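Local coordinates for protein phosphoribosylaminoimidazole carboxylase, ATPase subunit (Thermotoga maritima, PDB 3AX6) that probably catalyses the ATP-dependent carboxylation of 5-aminoimidazole ribonucleotide with bicarbonate to N5-carboxyaminoimidazole ribonucleotide in purine biosynthesis, and binds ADP, at residues G9-L12 with G13-T17; R55-D58 with L59-S63; H267-I270 with E271-T275; Q280-R283 with A284-L288. All coordinates share one frame; numbering follows the deposited sequence.

Contact 1: G9-L12 with G13-T17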
ATOM      1  N   GLY A   9       8.479  -1.245 -17.239  1.00 15.34           N
ATOM      2  CA  GLY A   9       7.111  -1.484 -16.808  1.00 15.59           C
ATOM      3  C   GLY A   9       6.880  -2.727 -15.966  1.00 15.86           C
ATOM      4  O   GLY A   9       5.741  -3.151 -15.780  1.00 16.29           O
ATOM      5  N   GLY A  10       7.959  -3.307 -15.451  1.00 15.88           N
ATOM      6  CA  GLY A  10       7.836  -4.499 -14.634  1.00 15.48           C
ATOM      7  C   GLY A  10       7.227  -4.233 -13.269  1.00 17.33           C
ATOM      8  O   GLY A  10       6.741  -3.129 -12.984  1.00 16.51           O
ATOM      9  N   GLN A  11       7.266  -5.249 -12.412  1.00 16.42           N
ATOM     10  CA  GLN A  11       6.704  -5.135 -11.078  1.00 17.98           C
ATOM     11  C   GLN A  11       7.278  -3.979 -10.250  1.00 17.19           C
ATOM     12  O   GLN A  11       6.545  -3.312  -9.527  1.00 17.56           O
ATOM     13  CB  GLN A  11       6.879  -6.453 -10.334  1.00 19.59           C
ATOM     14  CG  GLN A  11       6.073  -6.520  -9.043  1.00 26.24           C
ATOM     15  CD  GLN A  11       4.612  -6.094  -9.225  1.00 27.88           C
ATOM     16  OE1 GLN A  11       3.957  -6.463 -10.210  1.00 28.35           O
ATOM     17  NE2 GLN A  11       4.096  -5.327  -8.266  1.00 24.75           N
ATOM     18  N   LEU A  12       8.584  -3.739 -10.343  1.00 16.64           N
ATOM     19  CA  LEU A  12       9.186  -2.639  -9.595  1.00 15.21           C
ATOM     20  C   LEU A  12       8.588  -1.325 -10.076  1.00 14.85           C
ATOM     21  O   LEU A  12       8.129  -0.513  -9.281  1.00 16.02           O
ATOM     22  CB  LEU A  12      10.703  -2.616  -9.787  1.00 14.75           C
ATOM     23  CG  LEU A  12      11.451  -3.807  -9.183  1.00 12.61           C
ATOM     24  CD1 LEU A  12      12.915  -3.761  -9.569  1.00  9.82           C
ATOM     25  CD2 LEU A  12      11.288  -3.779  -7.672  1.00 13.48           C
ATOM     26  N   GLY A  13       8.587  -1.127 -11.387  1.00 13.57           N
ATOM     27  CA  GLY A  13       8.035   0.090 -11.936  1.00 14.05           C
ATOM     28  C   GLY A  13       6.562   0.276 -11.608  1.00 14.93           C
ATOM     29  O   GLY A  13       6.085   1.406 -11.487  1.00 14.80           O
ATOM     30  N   LYS A  14       5.832  -0.824 -11.472  1.00 14.82           N
ATOM     31  CA  LYS A  14       4.415  -0.730 -11.160  1.00 15.02           C
ATOM     32  C   LYS A  14       4.264  -0.218  -9.741  1.00 15.73           C
ATOM     33  O   LYS A  14       3.469   0.676  -9.477  1.00 13.16           O
ATOM     34  CB  LYS A  14       3.741  -2.092 -11.286  1.00 15.86           C
ATOM     35  CG  LYS A  14       2.290  -2.107 -10.819  1.00 15.99           C
ATOM     36  CD  LYS A  14       1.672  -3.478 -11.031  1.00 17.70           C
ATOM     37  CE  LYS A  14       0.239  -3.537 -10.544  1.00 15.61           C
ATOM     38  NZ  LYS A  14      -0.373  -4.814 -10.999  1.00 16.25           N
HETATM   39  N   MSE A  15       5.041  -0.793  -8.828  1.00 17.44           N
HETATM   40  CA  MSE A  15       5.002  -0.394  -7.429  1.00 18.80           C
HETATM   41  C   MSE A  15       5.449   1.057  -7.275  1.00 17.46           C
HETATM   42  O   MSE A  15       4.929   1.780  -6.429  1.00 18.78           O
HETATM   43  CB  MSE A  15       5.860  -1.352  -6.600  1.00 22.82           C
HETATM   44  CG  MSE A  15       5.342  -2.785  -6.691  1.00 27.80           C
HETATM   45 SE   MSE A  15       6.437  -4.167  -5.886  1.00 37.15          SE
HETATM   46  CE  MSE A  15       5.709  -4.071  -4.104  1.00 28.19           C
HETATM   47  N   MSE A  16       6.401   1.487  -8.101  1.00 17.44           N
HETATM   48  CA  MSE A  16       6.866   2.878  -8.076  1.00 18.68           C
HETATM   49  C   MSE A  16       5.723   3.752  -8.611  1.00 17.04           C
HETATM   50  O   MSE A  16       5.390   4.793  -8.045  1.00 14.86           O
HETATM   51  CB  MSE A  16       8.085   3.077  -8.990  1.00 21.05           C
HETATM   52  CG  MSE A  16       9.383   2.413  -8.550  1.00 27.33           C
HETATM   53 SE   MSE A  16      10.772   2.620  -9.909  1.00 34.12          SE
HETATM   54  CE  MSE A  16      10.583   4.494 -10.202  1.00 26.53           C
ATOM     55  N   THR A  17       5.141   3.316  -9.723  1.00 15.68           N
ATOM     56  CA  THR A  17       4.041   4.031 -10.355  1.00 15.74           C
ATOM     57  C   THR A  17       2.916   4.322  -9.354  1.00 16.88           C
ATOM     58  O   THR A  17       2.532   5.484  -9.178  1.00 16.12           O
ATOM     59  CB  THR A  17       3.459   3.224 -11.556  1.00 14.27           C
ATOM     60  OG1 THR A  17       4.435   3.137 -12.604  1.00 10.67           O
ATOM     61  CG2 THR A  17       2.205   3.896 -12.092  1.00 12.89           C
TER
HETATM   62  O   HOH W   1       1.373  -6.756 -10.238  1.00 21.66           O
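Q11 reaches forward along its own helix to both K14 and M15, and these three side chains carry the apolar and polar contacts of this first turn. The chain of Q11 leaves with CG anti to the backbone N (chi1 -168°) and then folds at chi2, which brings the amide back over the next turn. There NE2 rests against the selenomethionine M15, 3.2 Å from its CG, with SE slightly farther off. The other amide atom, OE1, turns to K14: a water bridges the two residues, donating to Q11 OE1 at 2.6 Å and accepting from K14 NZ at 2.7 Å. The fully extended lysine chain carries NZ out to that water, and its CD passes 3.8 Å from Q11 OE1.

The backbone bonds set up the helix. G10 sits at the N-cap, and its O takes the first i to i+4 bond, from K14 N at 2.9 Å; M15 N to Q11 O and M16 N to L12 O continue the pattern. T17 binds G13 O twice, through its N and through OG1 (2.6 Å), from opposite faces of the carbonyl plane.

G10 and G13 belong to a glycine-rich strand-turn-helix sequence resembling the Rossmann GxGxxG pattern, in keeping with the preATP-grasp domain. D69 OD1 accepts a bond from G13 N. Helix 11-22 is the crossover of the beta-alpha-beta unit between strands 3-7 and 26-31; K14 and T17 pack on helix 37-41, while L12, M15 and M16 face F278 of helix 277-285.

Contact 2: R55-D58 with L59-S63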
ATOM      1  N   ARG A  55      12.903   7.319 -28.528  1.00 36.97           N
ATOM      2  CA  ARG A  55      11.702   7.142 -27.715  1.00 36.01           C
ATOM      3  C   ARG A  55      11.918   7.492 -26.240  1.00 33.78           C
ATOM      4  O   ARG A  55      11.052   8.103 -25.616  1.00 31.76           O
ATOM      5  CB  ARG A  55      11.178   5.710 -27.838  1.00 38.23           C
ATOM      6  CG  ARG A  55       9.679   5.616 -28.107  1.00 41.58           C
ATOM      7  CD  ARG A  55       9.340   5.965 -29.549  1.00 43.47           C
ATOM      8  NE  ARG A  55       9.627   7.360 -29.862  1.00 46.77           N
ATOM      9  CZ  ARG A  55       9.700   7.847 -31.097  1.00 49.08           C
ATOM     10  NH1 ARG A  55       9.508   7.051 -32.141  1.00 49.63           N
ATOM     11  NH2 ARG A  55       9.970   9.132 -31.292  1.00 48.85           N
ATOM     12  N   ILE A  56      13.064   7.111 -25.677  1.00 32.08           N
ATOM     13  CA  ILE A  56      13.334   7.423 -24.276  1.00 30.90           C
ATOM     14  C   ILE A  56      13.550   8.934 -24.204  1.00 30.08           C
ATOM     15  O   ILE A  56      13.361   9.564 -23.162  1.00 28.42           O
ATOM     16  CB  ILE A  56      14.595   6.666 -23.728  1.00 30.91           C
ATOM     17  CG1 ILE A  56      15.879   7.356 -24.172  1.00 31.87           C
ATOM     18  CG2 ILE A  56      14.608   5.225 -24.215  1.00 30.33           C
ATOM     19  CD1 ILE A  56      16.312   8.462 -23.241  1.00 32.61           C
ATOM     20  N   GLU A  57      13.939   9.503 -25.340  1.00 29.38           N
ATOM     21  CA  GLU A  57      14.178  10.932 -25.453  1.00 28.09           C
ATOM     22  C   GLU A  57      12.842  11.655 -25.306  1.00 26.03           C
ATOM     23  O   GLU A  57      12.759  12.686 -24.635  1.00 24.56           O
ATOM     24  CB  GLU A  57      14.821  11.235 -26.805  1.00 30.53           C
ATOM     25  CG  GLU A  57      15.433  12.609 -26.932  1.00 33.81           C
ATOM     26  CD  GLU A  57      16.688  12.585 -27.785  1.00 38.35           C
ATOM     27  OE1 GLU A  57      16.642  12.003 -28.894  1.00 39.91           O
ATOM     28  OE2 GLU A  57      17.720  13.147 -27.346  1.00 39.41           O
ATOM     29  N   ASP A  58      11.800  11.112 -25.928  1.00 23.64           N
ATOM     30  CA  ASP A  58      10.474  11.709 -25.813  1.00 23.85           C
ATOM     31  C   ASP A  58      10.032  11.625 -24.359  1.00 22.46           C
ATOM     32  O   ASP A  58       9.442  12.564 -23.830  1.00 22.64           O
ATOM     33  CB  ASP A  58       9.440  10.969 -26.665  1.00 25.41           C
ATOM     34  CG  ASP A  58       9.723  11.064 -28.144  1.00 26.79           C
ATOM     35  OD1 ASP A  58       9.928  12.188 -28.648  1.00 28.81           O
ATOM     36  OD2 ASP A  58       9.730  10.007 -28.802  1.00 29.85           O
ATOM     37  N   LEU A  59      10.320  10.488 -23.726  1.00 21.07           N
ATOM     38  CA  LEU A  59       9.950  10.264 -22.334  1.00 20.11           C
ATOM     39  C   LEU A  59      10.590  11.270 -21.386  1.00 20.01           C
ATOM     40  O   LEU A  59       9.908  11.852 -20.548  1.00 18.76           O
ATOM     41  CB  LEU A  59      10.347   8.862 -21.879  1.00 18.33           C
ATOM     42  CG  LEU A  59      10.037   8.636 -20.394  1.00 15.74           C
ATOM     43  CD1 LEU A  59       8.551   8.429 -20.244  1.00 15.74           C
ATOM     44  CD2 LEU A  59      10.783   7.439 -19.841  1.00 15.59           C
ATOM     45  N   VAL A  60      11.899  11.458 -21.512  1.00 20.38           N
ATOM     46  CA  VAL A  60      12.619  12.391 -20.652  1.00 21.47           C
ATOM     47  C   VAL A  60      12.187  13.835 -20.897  1.00 21.02           C
ATOM     48  O   VAL A  60      11.947  14.578 -19.947  1.00 20.27           O
ATOM     49  CB  VAL A  60      14.146  12.263 -20.849  1.00 22.19           C
ATOM     50  CG1 VAL A  60      14.483  12.372 -22.318  1.00 25.73           C
ATOM     51  CG2 VAL A  60      14.870  13.345 -20.061  1.00 20.48           C
ATOM     52  N   LYS A  61      12.070  14.227 -22.163  1.00 22.65           N
ATOM     53  CA  LYS A  61      11.653  15.591 -22.499  1.00 24.31           C
ATOM     54  C   LYS A  61      10.194  15.870 -22.142  1.00 23.91           C
ATOM     55  O   LYS A  61       9.805  17.027 -21.966  1.00 24.56           O
ATOM     56  CB  LYS A  61      11.865  15.871 -23.987  1.00 24.96           C
ATOM     57  CG  LYS A  61      13.317  16.026 -24.398  1.00 27.24           C
ATOM     58  CD  LYS A  61      13.399  16.273 -25.887  1.00 29.63           C
ATOM     59  CE  LYS A  61      14.830  16.395 -26.366  1.00 32.12           C
ATOM     60  NZ  LYS A  61      14.857  16.549 -27.851  1.00 35.95           N
ATOM     61  N   GLY A  62       9.392  14.815 -22.042  1.00 21.69           N
ATOM     62  CA  GLY A  62       7.997  14.991 -21.695  1.00 19.62           C
ATOM     63  C   GLY A  62       7.748  14.851 -20.204  1.00 20.09           C
ATOM     64  O   GLY A  62       6.606  14.899 -19.752  1.00 20.90           O
ATOM     65  N   SER A  63       8.815  14.689 -19.431  1.00 20.21           N
ATOM     66  CA  SER A  63       8.686  14.529 -17.987  1.00 20.92           C
ATOM     67  C   SER A  63       9.523  15.557 -17.250  1.00 21.09           C
ATOM     68  O   SER A  63      10.478  16.101 -17.804  1.00 25.29           O
ATOM     69  CB  SER A  63       9.141  13.127 -17.572  1.00 21.59           C
ATOM     70  OG  SER A  63       8.478  12.125 -18.325  1.00 24.39           O
TER
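The C-terminal end of helix 53-61, in the Rossmann-like preATP-grasp domain, holds this contact, and E57 and K61 run along its outer side one turn apart. Their chains lie side by side and point the same way, with E57 CG 3.9 Å from K61 CE. The charged ends stop short of a salt bridge, E57 OE2 being 4.5 Å from K61 NZ, so any attraction is probably modest; E57 OE2 also has a long, weak ion pair with K80. On the inner side I56 and V60 both pack on L81 of helix 75-83, while L59 turns to I28 and L30 of strand 26-31. V60 CG1 comes implausibly close to E57 O, at 2.9 Å, so the placing of this side chain is doubtful.

Regular i to i+4 backbone bonds run from L59 N to R55 O through K61 N to E57 O. The last, G62 N to D58 O, is more bent, at 130°, where the chain leaves the helix. One turn earlier R55 grips D58 side-on in a salt bridge: NE and NH2 both bind OD2, which lies close to the guanidinium plane. S63 OG closes the end by donating to L59 O at 2.7 Å.

Contact 3: H267-I270 with E271-T275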
ATOM      1  N   HIS A 267      11.545  -5.184  -0.068  1.00 12.77           N
ATOM      2  CA  HIS A 267      10.082  -5.271  -0.053  1.00 11.67           C
ATOM      3  C   HIS A 267       9.529  -5.309   1.369  1.00 11.46           C
ATOM      4  O   HIS A 267       8.381  -4.942   1.612  1.00 12.49           O
ATOM      5  CB  HIS A 267       9.589  -6.507  -0.819  1.00 10.70           C
ATOM      6  CG  HIS A 267       9.726  -6.391  -2.304  1.00 13.29           C
ATOM      7  ND1 HIS A 267       9.465  -5.220  -2.984  1.00 15.71           N
ATOM      8  CD2 HIS A 267      10.103  -7.295  -3.241  1.00 13.95           C
ATOM      9  CE1 HIS A 267       9.680  -5.407  -4.274  1.00 15.11           C
ATOM     10  NE2 HIS A 267      10.068  -6.656  -4.457  1.00 11.92           N
ATOM     11  N   TYR A 268      10.347  -5.753   2.310  1.00 10.46           N
ATOM     12  CA  TYR A 268       9.910  -5.831   3.693  1.00  9.91           C
ATOM     13  C   TYR A 268       9.442  -4.469   4.183  1.00 11.49           C
ATOM     14  O   TYR A 268       8.503  -4.378   4.983  1.00 13.19           O
ATOM     15  CB  TYR A 268      11.051  -6.345   4.577  1.00  8.09           C
ATOM     16  CG  TYR A 268      12.100  -5.316   4.909  1.00  8.51           C
ATOM     17  CD1 TYR A 268      11.988  -4.535   6.052  1.00  6.98           C
ATOM     18  CD2 TYR A 268      13.206  -5.110   4.071  1.00  9.43           C
ATOM     19  CE1 TYR A 268      12.943  -3.571   6.369  1.00  7.31           C
ATOM     20  CE2 TYR A 268      14.170  -4.136   4.381  1.00  8.96           C
ATOM     21  CZ  TYR A 268      14.025  -3.372   5.536  1.00  8.18           C
ATOM     22  OH  TYR A 268      14.941  -2.390   5.862  1.00 12.79           O
ATOM     23  N   THR A 269      10.085  -3.408   3.699  1.00 11.15           N
ATOM     24  CA  THR A 269       9.737  -2.052   4.125  1.00 12.86           C
ATOM     25  C   THR A 269       8.250  -1.719   3.940  1.00 13.79           C
ATOM     26  O   THR A 269       7.688  -0.925   4.702  1.00 14.53           O
ATOM     27  CB  THR A 269      10.586  -0.980   3.374  1.00 11.42           C
ATOM     28  OG1 THR A 269      10.297  -1.028   1.971  1.00 10.52           O
ATOM     29  CG2 THR A 269      12.085  -1.228   3.585  1.00 10.68           C
ATOM     30  N   ILE A 270       7.619  -2.331   2.938  1.00 12.87           N
ATOM     31  CA  ILE A 270       6.206  -2.081   2.647  1.00 15.80           C
ATOM     32  C   ILE A 270       5.311  -2.498   3.803  1.00 17.90           C
ATOM     33  O   ILE A 270       4.311  -1.839   4.095  1.00 19.90           O
ATOM     34  CB  ILE A 270       5.749  -2.849   1.385  1.00 14.35           C
ATOM     35  CG1 ILE A 270       6.520  -2.347   0.165  1.00 15.05           C
ATOM     36  CG2 ILE A 270       4.250  -2.676   1.171  1.00 13.90           C
ATOM     37  CD1 ILE A 270       6.343  -3.211  -1.069  1.00 11.45           C
ATOM     38  N   GLU A 271       5.695  -3.583   4.469  1.00 19.27           N
ATOM     39  CA  GLU A 271       4.918  -4.121   5.577  1.00 18.93           C
ATOM     40  C   GLU A 271       5.429  -3.773   6.972  1.00 16.73           C
ATOM     41  O   GLU A 271       4.645  -3.750   7.912  1.00 15.13           O
ATOM     42  CB  GLU A 271       4.863  -5.651   5.497  1.00 22.47           C
ATOM     43  CG  GLU A 271       4.684  -6.263   4.113  1.00 27.78           C
ATOM     44  CD  GLU A 271       3.329  -5.970   3.497  1.00 31.28           C
ATOM     45  OE1 GLU A 271       2.347  -5.782   4.252  1.00 33.12           O
ATOM     46  OE2 GLU A 271       3.249  -5.947   2.248  1.00 33.00           O
ATOM     47  N   ALA A 272       6.727  -3.510   7.114  1.00 15.41           N
ATOM     48  CA  ALA A 272       7.293  -3.265   8.441  1.00 13.80           C
ATOM     49  C   ALA A 272       7.922  -1.920   8.760  1.00 13.54           C
ATOM     50  O   ALA A 272       8.422  -1.716   9.871  1.00 12.75           O
ATOM     51  CB  ALA A 272       8.294  -4.360   8.751  1.00 14.20           C
ATOM     52  N   CYS A 273       7.925  -1.008   7.802  1.00 12.97           N
ATOM     53  CA  CYS A 273       8.518   0.296   8.033  1.00 12.72           C
ATOM     54  C   CYS A 273       7.493   1.388   7.801  1.00 13.02           C
ATOM     55  O   CYS A 273       6.489   1.176   7.123  1.00 12.89           O
ATOM     56  CB  CYS A 273       9.731   0.503   7.122  1.00 13.50           C
ATOM     57  SG  CYS A 273      11.184  -0.493   7.569  1.00 15.51           S
ATOM     58  N   VAL A 274       7.743   2.550   8.387  1.00 11.60           N
ATOM     59  CA  VAL A 274       6.837   3.670   8.247  1.00 12.03           C
ATOM     60  C   VAL A 274       6.654   4.025   6.768  1.00 12.01           C
ATOM     61  O   VAL A 274       5.525   4.052   6.275  1.00 13.52           O
ATOM     62  CB  VAL A 274       7.351   4.880   9.054  1.00 11.88           C
ATOM     63  CG1 VAL A 274       6.439   6.088   8.838  1.00 12.86           C
ATOM     64  CG2 VAL A 274       7.406   4.514  10.536  1.00  6.77           C
ATOM     65  N   THR A 275       7.754   4.288   6.062  1.00 11.78           N
ATOM     66  CA  THR A 275       7.667   4.612   4.641  1.00 11.40           C
ATOM     67  C   THR A 275       8.368   3.565   3.777  1.00 12.27           C
ATOM     68  O   THR A 275       9.539   3.229   3.986  1.00 13.42           O
ATOM     69  CB  THR A 275       8.223   6.042   4.319  1.00 10.20           C
ATOM     70  OG1 THR A 275       9.297   5.954   3.383  1.00 11.66           O
ATOM     71  CG2 THR A 275       8.686   6.736   5.552  1.00  4.67           C
TER
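Y268 meets C273 five residues on, just where the chain turns out of its short helix. From CB, the tyrosine places CG between the backbone N and the carbonyl carbon (chi1 78°), and this swings the ring along the helix toward the turn that follows. Beyond CG, one face of the ring has T269 CG2 3.5 Å above its plane, offset toward the rim. At CE1 the ring reaches C273 SG, 3.7 Å away. This is a cysteine sulfur-aromatic contact, with SG 4.9 Å from the ring centroid and lying obliquely to it, 61° off the normal. The same side chain packs on Y193, P194 and V196 of strand 190-198.

The element behind it is helix 268-272, a single short turn in the ATP-grasp region. Y268 O accepts from both E271 N and A272 N, the latter at 2.9 Å, and C273 N then donates to T269 O as C273 leaves helical angles. T269 OG1 is held by G266 O and Q277 N, while T269 CB faces C273 CB at 4.1 Å. On another side of the turn the bent chain of E271 crosses I270, its OE2 3.6 Å from I270 CG2. The branch I270 CD1 packs instead on M15 of helix 11-22.

Contact 4: Q280-R283 with A284-L288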
ATOM      1  N   GLN A 280       9.714   6.211  -0.712  1.00 11.78           N
ATOM      2  CA  GLN A 280      10.999   6.840  -0.423  1.00 11.59           C
ATOM      3  C   GLN A 280      11.716   7.241  -1.709  1.00 10.89           C
ATOM      4  O   GLN A 280      12.279   8.337  -1.807  1.00 11.66           O
ATOM      5  CB  GLN A 280      11.872   5.876   0.388  1.00 10.88           C
ATOM      6  CG  GLN A 280      13.035   6.533   1.109  1.00 13.40           C
ATOM      7  CD  GLN A 280      12.573   7.448   2.229  1.00 16.03           C
ATOM      8  OE1 GLN A 280      12.039   8.532   1.987  1.00 16.00           O
ATOM      9  NE2 GLN A 280      12.762   7.006   3.465  1.00 15.52           N
ATOM     10  N   HIS A 281      11.683   6.348  -2.694  1.00  8.77           N
ATOM     11  CA  HIS A 281      12.318   6.591  -3.980  1.00  8.72           C
ATOM     12  C   HIS A 281      11.713   7.812  -4.671  1.00  8.91           C
ATOM     13  O   HIS A 281      12.439   8.635  -5.251  1.00  9.18           O
ATOM     14  CB  HIS A 281      12.169   5.360  -4.879  1.00  8.02           C
ATOM     15  CG  HIS A 281      12.907   5.470  -6.178  1.00  9.05           C
ATOM     16  ND1 HIS A 281      14.283   5.542  -6.249  1.00  6.54           N
ATOM     17  CD2 HIS A 281      12.458   5.531  -7.456  1.00  6.96           C
ATOM     18  CE1 HIS A 281      14.650   5.645  -7.514  1.00  8.37           C
ATOM     19  NE2 HIS A 281      13.562   5.642  -8.266  1.00 11.23           N
ATOM     20  N   ILE A 282      10.387   7.925  -4.611  1.00  8.52           N
ATOM     21  CA  ILE A 282       9.700   9.056  -5.224  1.00  9.09           C
ATOM     22  C   ILE A 282      10.109  10.334  -4.508  1.00  9.41           C
ATOM     23  O   ILE A 282      10.423  11.340  -5.148  1.00 11.40           O
ATOM     24  CB  ILE A 282       8.156   8.920  -5.146  1.00  9.51           C
ATOM     25  CG1 ILE A 282       7.697   7.638  -5.848  1.00  9.93           C
ATOM     26  CG2 ILE A 282       7.495  10.135  -5.793  1.00  9.20           C
ATOM     27  CD1 ILE A 282       8.189   7.496  -7.273  1.00  9.65           C
ATOM     28  N   ARG A 283      10.106  10.296  -3.181  1.00  8.42           N
ATOM     29  CA  ARG A 283      10.506  11.465  -2.402  1.00 10.05           C
ATOM     30  C   ARG A 283      11.911  11.921  -2.793  1.00 10.71           C
ATOM     31  O   ARG A 283      12.146  13.109  -2.997  1.00 10.70           O
ATOM     32  CB  ARG A 283      10.503  11.168  -0.896  1.00  8.66           C
ATOM     33  CG  ARG A 283       9.127  10.978  -0.242  1.00 10.23           C
ATOM     34  CD  ARG A 283       9.293  11.058   1.271  1.00 10.69           C
ATOM     35  NE  ARG A 283       8.141  10.589   2.028  1.00 10.01           N
ATOM     36  CZ  ARG A 283       7.707  11.171   3.141  1.00 13.78           C
ATOM     37  NH1 ARG A 283       8.331  12.245   3.613  1.00 13.80           N
ATOM     38  NH2 ARG A 283       6.657  10.682   3.789  1.00 13.95           N
ATOM     39  N   ALA A 284      12.837  10.973  -2.911  1.00  9.99           N
ATOM     40  CA  ALA A 284      14.210  11.307  -3.239  1.00 11.42           C
ATOM     41  C   ALA A 284      14.411  11.883  -4.637  1.00 12.61           C
ATOM     42  O   ALA A 284      15.120  12.878  -4.803  1.00 12.41           O
ATOM     43  CB  ALA A 284      15.107  10.091  -3.037  1.00  9.98           C
ATOM     44  N   ILE A 285      13.795  11.284  -5.649  1.00 13.16           N
ATOM     45  CA  ILE A 285      13.996  11.806  -6.995  1.00 15.10           C
ATOM     46  C   ILE A 285      13.262  13.127  -7.224  1.00 16.73           C
ATOM     47  O   ILE A 285      13.574  13.857  -8.169  1.00 18.48           O
ATOM     48  CB  ILE A 285      13.582  10.791  -8.079  1.00 12.68           C
ATOM     49  CG1 ILE A 285      12.062  10.634  -8.114  1.00 12.32           C
ATOM     50  CG2 ILE A 285      14.265   9.459  -7.814  1.00 12.93           C
ATOM     51  CD1 ILE A 285      11.575   9.723  -9.235  1.00  7.45           C
HETATM   52  N   MSE A 286      12.292  13.432  -6.365  1.00 16.00           N
HETATM   53  CA  MSE A 286      11.555  14.691  -6.481  1.00 16.56           C
HETATM   54  C   MSE A 286      12.145  15.727  -5.519  1.00 14.89           C
HETATM   55  O   MSE A 286      11.572  16.794  -5.316  1.00 16.37           O
HETATM   56  CB  MSE A 286      10.064  14.491  -6.167  1.00 16.57           C
HETATM   57  CG  MSE A 286       9.320  13.562  -7.116  1.00 17.26           C
HETATM   58 SE   MSE A 286       9.634  13.967  -8.975  1.00 22.13          SE
HETATM   59  CE  MSE A 286       8.889  15.727  -9.028  1.00 13.64           C
ATOM     60  N   ASN A 287      13.289  15.394  -4.927  1.00 13.88           N
ATOM     61  CA  ASN A 287      13.979  16.275  -3.988  1.00 13.86           C
ATOM     62  C   ASN A 287      13.039  16.830  -2.921  1.00 14.73           C
ATOM     63  O   ASN A 287      13.022  18.030  -2.648  1.00 16.04           O
ATOM     64  CB  ASN A 287      14.665  17.418  -4.744  1.00 15.79           C
ATOM     65  CG  ASN A 287      15.926  17.912  -4.039  1.00 17.26           C
ATOM     66  OD1 ASN A 287      16.590  17.162  -3.330  1.00 17.80           O
ATOM     67  ND2 ASN A 287      16.266  19.175  -4.250  1.00 16.54           N
ATOM     68  N   LEU A 288      12.250  15.935  -2.336  1.00 13.07           N
ATOM     69  CA  LEU A 288      11.308  16.265  -1.277  1.00 11.06           C
ATOM     70  C   LEU A 288      11.869  15.682   0.018  1.00 11.15           C
ATOM     71  O   LEU A 288      12.753  14.821  -0.018  1.00  8.62           O
ATOM     72  CB  LEU A 288       9.952  15.621  -1.562  1.00 11.97           C
ATOM     73  CG  LEU A 288       9.190  16.093  -2.796  1.00 13.28           C
ATOM     74  CD1 LEU A 288       8.090  15.113  -3.138  1.00 13.05           C
ATOM     75  CD2 LEU A 288       8.620  17.471  -2.516  1.00 14.16           C
TER
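H281 and I285 make the close side of this helix end; between side chains, I282 with M286 is the looser pair. I285 CG2 sits over one face of the imidazole, 4.0 Å from the ring centroid and 19° off its normal, a CH-pi contact whose nearest ring atom is H281 CE1. With CG anti to the backbone N (chi1 -174°), H281 holds its ring beside the next turn, under that methyl group. The selenomethionine M286 runs alongside I282, its CG 4.1 Å from I282 CG2 but only 3.2 Å from I282 O, and both side chains pack on I4 of strand 3-7.

The helix closes in a Schellman motif. L288 N reaches back to R283 O at 2.9 Å, N287 N to A284 O at 3.1 Å, and N287, the partly exposed residue here, takes the positive phi (49°) that the turn needs. R283 has its guanidinium held outside the turn, in a salt bridge to E279 and a bond to L328 O of the second subunit.

Both nitrogens of H281 are engaged, ND1 with the backbone N of I240 and NE2 with T67 OG1. ND1 presumably accepts, consistent with a neutral ring protonated at NE2; the two bonds fix the ring's rotation and hold its face under I285 CG2.

How the contacts relate
Each contact is local, closing one or two turns of a single helix, so the four follow in series and none nests in or crosses another. Contact 1 starts the first crossover helix of the preATP-grasp domain; contact 2 ends helix 53-61 in the same domain, its nearest atoms about 9 Å from contact 1. Much later, contacts 3 and 4 close the ends of the successive helices 268-272 and 277-285, where T275 OG1 lies 3.6 Å from Q280 NE2. Both return to helix 11-22, M15 meeting the start of helix 268-272 and M16 helix 277-285. Contact 1 thereby ties the N-terminal domain to both later helices, whereas contact 2 touches none of the others.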